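PDB 3D1L: putative NADP oxidoreductase BF3122 from Bacteroides fragilis, which probably acts as an NADP-dependent oxidoreductase, pairing a Rossmann-type dinucleotide-binding domain with a helical C-terminal domain like that of 6-phosphogluconate dehydrogenases. Local coordinates for residues F120-T125 with I137-E142. Sequence-based numbering, arbitrary orientation.
With MPR (2-mercapto-propion aldehyde), chain E.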
ATOM      1  N   PHE B 120     -24.623 -12.334  -2.656  1.00 40.10           N
ATOM      2  CA  PHE B 120     -24.251 -12.015  -1.284  1.00 40.27           C
ATOM      3  C   PHE B 120     -22.798 -11.531  -1.379  1.00 40.39           C
ATOM      4  O   PHE B 120     -21.875 -12.324  -1.182  1.00 39.48           O
ATOM      5  CB  PHE B 120     -24.329 -13.314  -0.492  1.00 40.84           C
ATOM      6  CG  PHE B 120     -24.382 -13.157   0.997  1.00 41.34           C
ATOM      7  CD1 PHE B 120     -25.418 -12.464   1.618  1.00 41.64           C
ATOM      8  CD2 PHE B 120     -23.446 -13.800   1.786  1.00 43.58           C
ATOM      9  CE1 PHE B 120     -25.481 -12.358   2.997  1.00 43.04           C
ATOM     10  CE2 PHE B 120     -23.503 -13.717   3.187  1.00 46.06           C
ATOM     11  CZ  PHE B 120     -24.531 -12.996   3.794  1.00 44.12           C
ATOM     12  N   TYR B 121     -22.603 -10.244  -1.709  1.00 40.32           N
ATOM     13  CA  TYR B 121     -21.283  -9.723  -2.148  1.00 40.80           C
ATOM     14  C   TYR B 121     -20.578  -8.792  -1.134  1.00 40.29           C
ATOM     15  O   TYR B 121     -20.897  -7.621  -1.066  1.00 39.52           O
ATOM     16  CB  TYR B 121     -21.451  -8.974  -3.480  1.00 40.50           C
ATOM     17  CG  TYR B 121     -20.188  -8.319  -4.042  1.00 41.23           C
ATOM     18  CD1 TYR B 121     -18.999  -9.056  -4.251  1.00 38.66           C
ATOM     19  CD2 TYR B 121     -20.213  -6.988  -4.456  1.00 39.00           C
ATOM     20  CE1 TYR B 121     -17.864  -8.447  -4.785  1.00 38.50           C
ATOM     21  CE2 TYR B 121     -19.102  -6.378  -5.012  1.00 39.24           C
ATOM     22  CZ  TYR B 121     -17.939  -7.097  -5.172  1.00 40.47           C
ATOM     23  OH  TYR B 121     -16.868  -6.451  -5.728  1.00 42.18           O
ATOM     24  N   PRO B 122     -19.659  -9.323  -0.319  1.00 40.09           N
ATOM     25  CA  PRO B 122     -18.859  -8.422   0.511  1.00 39.73           C
ATOM     26  C   PRO B 122     -17.648  -7.911  -0.273  1.00 38.83           C
ATOM     27  O   PRO B 122     -16.836  -8.711  -0.711  1.00 39.34           O
ATOM     28  CB  PRO B 122     -18.421  -9.309   1.682  1.00 39.95           C
ATOM     29  CG  PRO B 122     -18.383 -10.722   1.125  1.00 39.68           C
ATOM     30  CD  PRO B 122     -19.341 -10.749  -0.080  1.00 40.67           C
HETATM   31  N   MSE B 123     -17.555  -6.595  -0.462  1.00 37.72           N
HETATM   32  CA  MSE B 123     -16.539  -5.985  -1.331  1.00 37.14           C
HETATM   33  C   MSE B 123     -15.388  -5.513  -0.464  1.00 36.75           C
HETATM   34  O   MSE B 123     -15.501  -4.557   0.297  1.00 36.04           O
HETATM   35  CB  MSE B 123     -17.147  -4.794  -2.089  1.00 37.12           C
HETATM   36  CG  MSE B 123     -16.304  -4.270  -3.241  1.00 36.58           C
HETATM   37 SE   MSE B 123     -17.160  -2.779  -4.152  0.50 35.65          SE
HETATM   38  CE  MSE B 123     -17.196  -1.569  -2.644  1.00 39.08           C
ATOM     39  N   GLN B 124     -14.284  -6.218  -0.563  1.00 37.30           N
ATOM     40  CA  GLN B 124     -13.101  -5.939   0.228  1.00 37.13           C
ATOM     41  C   GLN B 124     -12.018  -6.808  -0.355  1.00 37.81           C
ATOM     42  O   GLN B 124     -12.308  -7.810  -0.991  1.00 38.72           O
ATOM     43  CB  GLN B 124     -13.345  -6.289   1.717  1.00 37.24           C
ATOM     44  CG  GLN B 124     -12.248  -5.865   2.725  1.00 35.95           C
ATOM     45  CD  GLN B 124     -11.758  -4.441   2.506  1.00 38.05           C
ATOM     46  OE1 GLN B 124     -11.041  -4.161   1.540  1.00 35.77           O
ATOM     47  NE2 GLN B 124     -12.159  -3.529   3.387  1.00 37.35           N
ATOM     48  N   THR B 125     -10.770  -6.421  -0.146  1.00 38.34           N
ATOM     49  CA  THR B 125      -9.653  -7.240  -0.534  1.00 39.24           C
ATOM     50  C   THR B 125      -9.476  -8.293   0.578  1.00 40.23           C
ATOM     51  O   THR B 125      -9.421  -7.957   1.773  1.00 40.26           O
ATOM     52  CB  THR B 125      -8.421  -6.357  -0.814  1.00 38.04           C
ATOM     53  OG1 THR B 125      -7.298  -7.160  -1.139  1.00 38.82           O
ATOM     54  CG2 THR B 125      -8.085  -5.461   0.362  1.00 38.62           C
ATOM     55  N   ILE B 137     -17.127  -3.470   6.116  1.00 42.45           N
ATOM     56  CA  ILE B 137     -17.158  -3.985   4.750  1.00 42.02           C
ATOM     57  C   ILE B 137     -18.499  -3.708   4.041  1.00 41.58           C
ATOM     58  O   ILE B 137     -19.562  -4.149   4.495  1.00 41.50           O
ATOM     59  CB  ILE B 137     -16.753  -5.507   4.671  1.00 42.06           C
ATOM     60  CG1 ILE B 137     -15.333  -5.696   5.251  1.00 41.51           C
ATOM     61  CG2 ILE B 137     -16.783  -5.988   3.229  1.00 40.90           C
ATOM     62  CD1 ILE B 137     -14.819  -7.147   5.284  1.00 41.84           C
ATOM     63  N   PRO B 138     -18.457  -2.948   2.935  1.00 41.56           N
ATOM     64  CA  PRO B 138     -19.673  -2.833   2.116  1.00 41.37           C
ATOM     65  C   PRO B 138     -20.162  -4.220   1.644  1.00 40.93           C
ATOM     66  O   PRO B 138     -19.416  -4.956   0.979  1.00 40.48           O
ATOM     67  CB  PRO B 138     -19.222  -1.989   0.920  1.00 41.70           C
ATOM     68  CG  PRO B 138     -17.956  -1.310   1.357  1.00 42.14           C
ATOM     69  CD  PRO B 138     -17.321  -2.179   2.387  1.00 41.12           C
ATOM     70  N   PHE B 139     -21.392  -4.568   2.009  1.00 40.62           N
ATOM     71  CA  PHE B 139     -21.972  -5.860   1.673  1.00 41.48           C
ATOM     72  C   PHE B 139     -23.173  -5.601   0.750  1.00 41.93           C
ATOM     73  O   PHE B 139     -24.167  -5.058   1.199  1.00 42.11           O
ATOM     74  CB  PHE B 139     -22.492  -6.484   2.961  1.00 41.45           C
ATOM     75  CG  PHE B 139     -22.085  -7.887   3.191  1.00 42.52           C
ATOM     76  CD1 PHE B 139     -22.535  -8.910   2.373  1.00 42.23           C
ATOM     77  CD2 PHE B 139     -21.304  -8.201   4.289  1.00 43.39           C
ATOM     78  CE1 PHE B 139     -22.179 -10.214   2.638  1.00 45.31           C
ATOM     79  CE2 PHE B 139     -20.953  -9.501   4.569  1.00 42.38           C
ATOM     80  CZ  PHE B 139     -21.379 -10.510   3.760  1.00 43.35           C
ATOM     81  N   PHE B 140     -23.096  -6.002  -0.518  1.00 41.84           N
ATOM     82  CA  PHE B 140     -24.189  -5.794  -1.474  1.00 41.43           C
ATOM     83  C   PHE B 140     -25.027  -7.031  -1.698  1.00 42.11           C
ATOM     84  O   PHE B 140     -24.483  -8.140  -1.888  1.00 42.15           O
ATOM     85  CB  PHE B 140     -23.642  -5.266  -2.785  1.00 40.54           C
ATOM     86  CG  PHE B 140     -22.769  -4.073  -2.595  1.00 41.34           C
ATOM     87  CD1 PHE B 140     -23.325  -2.797  -2.534  1.00 40.03           C
ATOM     88  CD2 PHE B 140     -21.395  -4.225  -2.411  1.00 39.77           C
ATOM     89  CE1 PHE B 140     -22.531  -1.694  -2.332  1.00 40.45           C
ATOM     90  CE2 PHE B 140     -20.606  -3.131  -2.199  1.00 39.44           C
ATOM     91  CZ  PHE B 140     -21.172  -1.862  -2.164  1.00 40.69           C
ATOM     92  N   ILE B 141     -26.351  -6.828  -1.653  1.00 42.42           N
ATOM     93  CA  ILE B 141     -27.334  -7.919  -1.619  1.00 42.78           C
ATOM     94  C   ILE B 141     -28.316  -7.752  -2.753  1.00 42.75           C
ATOM     95  O   ILE B 141     -28.831  -6.653  -2.998  1.00 42.49           O
ATOM     96  CB  ILE B 141     -28.148  -7.942  -0.287  1.00 43.32           C
ATOM     97  CG1 ILE B 141     -27.252  -8.149   0.953  1.00 44.13           C
ATOM     98  CG2 ILE B 141     -29.324  -8.987  -0.329  1.00 43.52           C
ATOM     99  CD1 ILE B 141     -26.211  -9.164   0.852  1.00 44.73           C
ATOM    100  N   GLU B 142     -28.548  -8.855  -3.447  1.00 42.62           N
ATOM    101  CA  GLU B 142     -29.612  -8.983  -4.437  1.00 42.73           C
ATOM    102  C   GLU B 142     -30.227 -10.366  -4.173  1.00 42.50           C
ATOM    103  O   GLU B 142     -29.513 -11.278  -3.736  1.00 42.13           O
ATOM    104  CB  GLU B 142     -28.998  -8.916  -5.842  1.00 42.54           C
ATOM    105  CG  GLU B 142     -29.863  -8.251  -6.900  1.00 42.46           C
ATOM    106  CD  GLU B 142     -29.255  -8.383  -8.285  1.00 42.94           C
ATOM    107  OE1 GLU B 142     -28.102  -8.857  -8.376  1.00 46.15           O
ATOM    108  OE2 GLU B 142     -29.918  -8.013  -9.284  1.00 43.30           O
TER
HETATM  109  C1  MPR E 301     -12.026  -6.973  -6.611  1.00 55.04           C
HETATM  110  O   MPR E 301     -11.314  -7.537  -7.489  1.00 53.43           O
HETATM  111  C2  MPR E 301     -11.608  -5.886  -5.667  1.00 54.75           C
HETATM  112  C3  MPR E 301     -12.435  -5.708  -4.402  1.00 54.72           C
HETATM  113  S3  MPR E 301     -11.452  -4.989  -3.049  1.00 56.71           S
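Tyr121 O accepts the backbone N-H of Phe140 at 2.8 Å and also lies close to Phe139 CA in a CA-H...O contact. The return bond, Tyr121 N to Phe140 O, is equally short and makes Tyr121 and Phe140 a hydrogen-bonded antiparallel pair. Two residues on, Met123 N gives an almost straight bond to Pro138 O (2.9 Å), which carries the pairing past the end of strand 120-122.

Phe120, Pro122, Phe139 and Ile141 share one face of the sheet. Phe139 turns its edge to the face of Phe120, with CE1 of Phe139 over the centre of the Phe120 ring and the two planes at 56°. Pro122 CB sits over the face of Phe139 in a CH-pi contact, 3.8 Å from the ring centroid. Phe139 thus offers a face to Pro122 and an edge to Phe120. Ile141 CD1 meets Phe120 CD1 at 3.5 Å. Leu25 and helix 146-157 pack against this face.

On the other face, Tyr121 and Phe140 lie alongside each other, CD2 to CD2 at 3.6 Å. The selenomethionine Met123 extends with CG anti to its backbone N (chi1 -167°), then bends at chi3. This brings its CE to the edge of Phe140, 3.8 Å from CE2. The selenium lies 5.1 Å from the Phe140 ring centroid, oblique to it, in a Met-aromatic contact. Leu174 of helix 168-198 touches both residues.

Beyond the strands, Ile137 packs on the aliphatic part of Gln124. Gln124 OE1 takes the N-H of Thr125, and the ligand sulfur S3 lies 3.3 Å from Thr125 N. Gln124 NE2 bonds to Pro208 O of the second subunit. The arrangement is an antiparallel strand pair within the mixed sheet of a Rossmann-type domain, leading into the 2-mercapto-propion aldehyde pocket near the dimer interface.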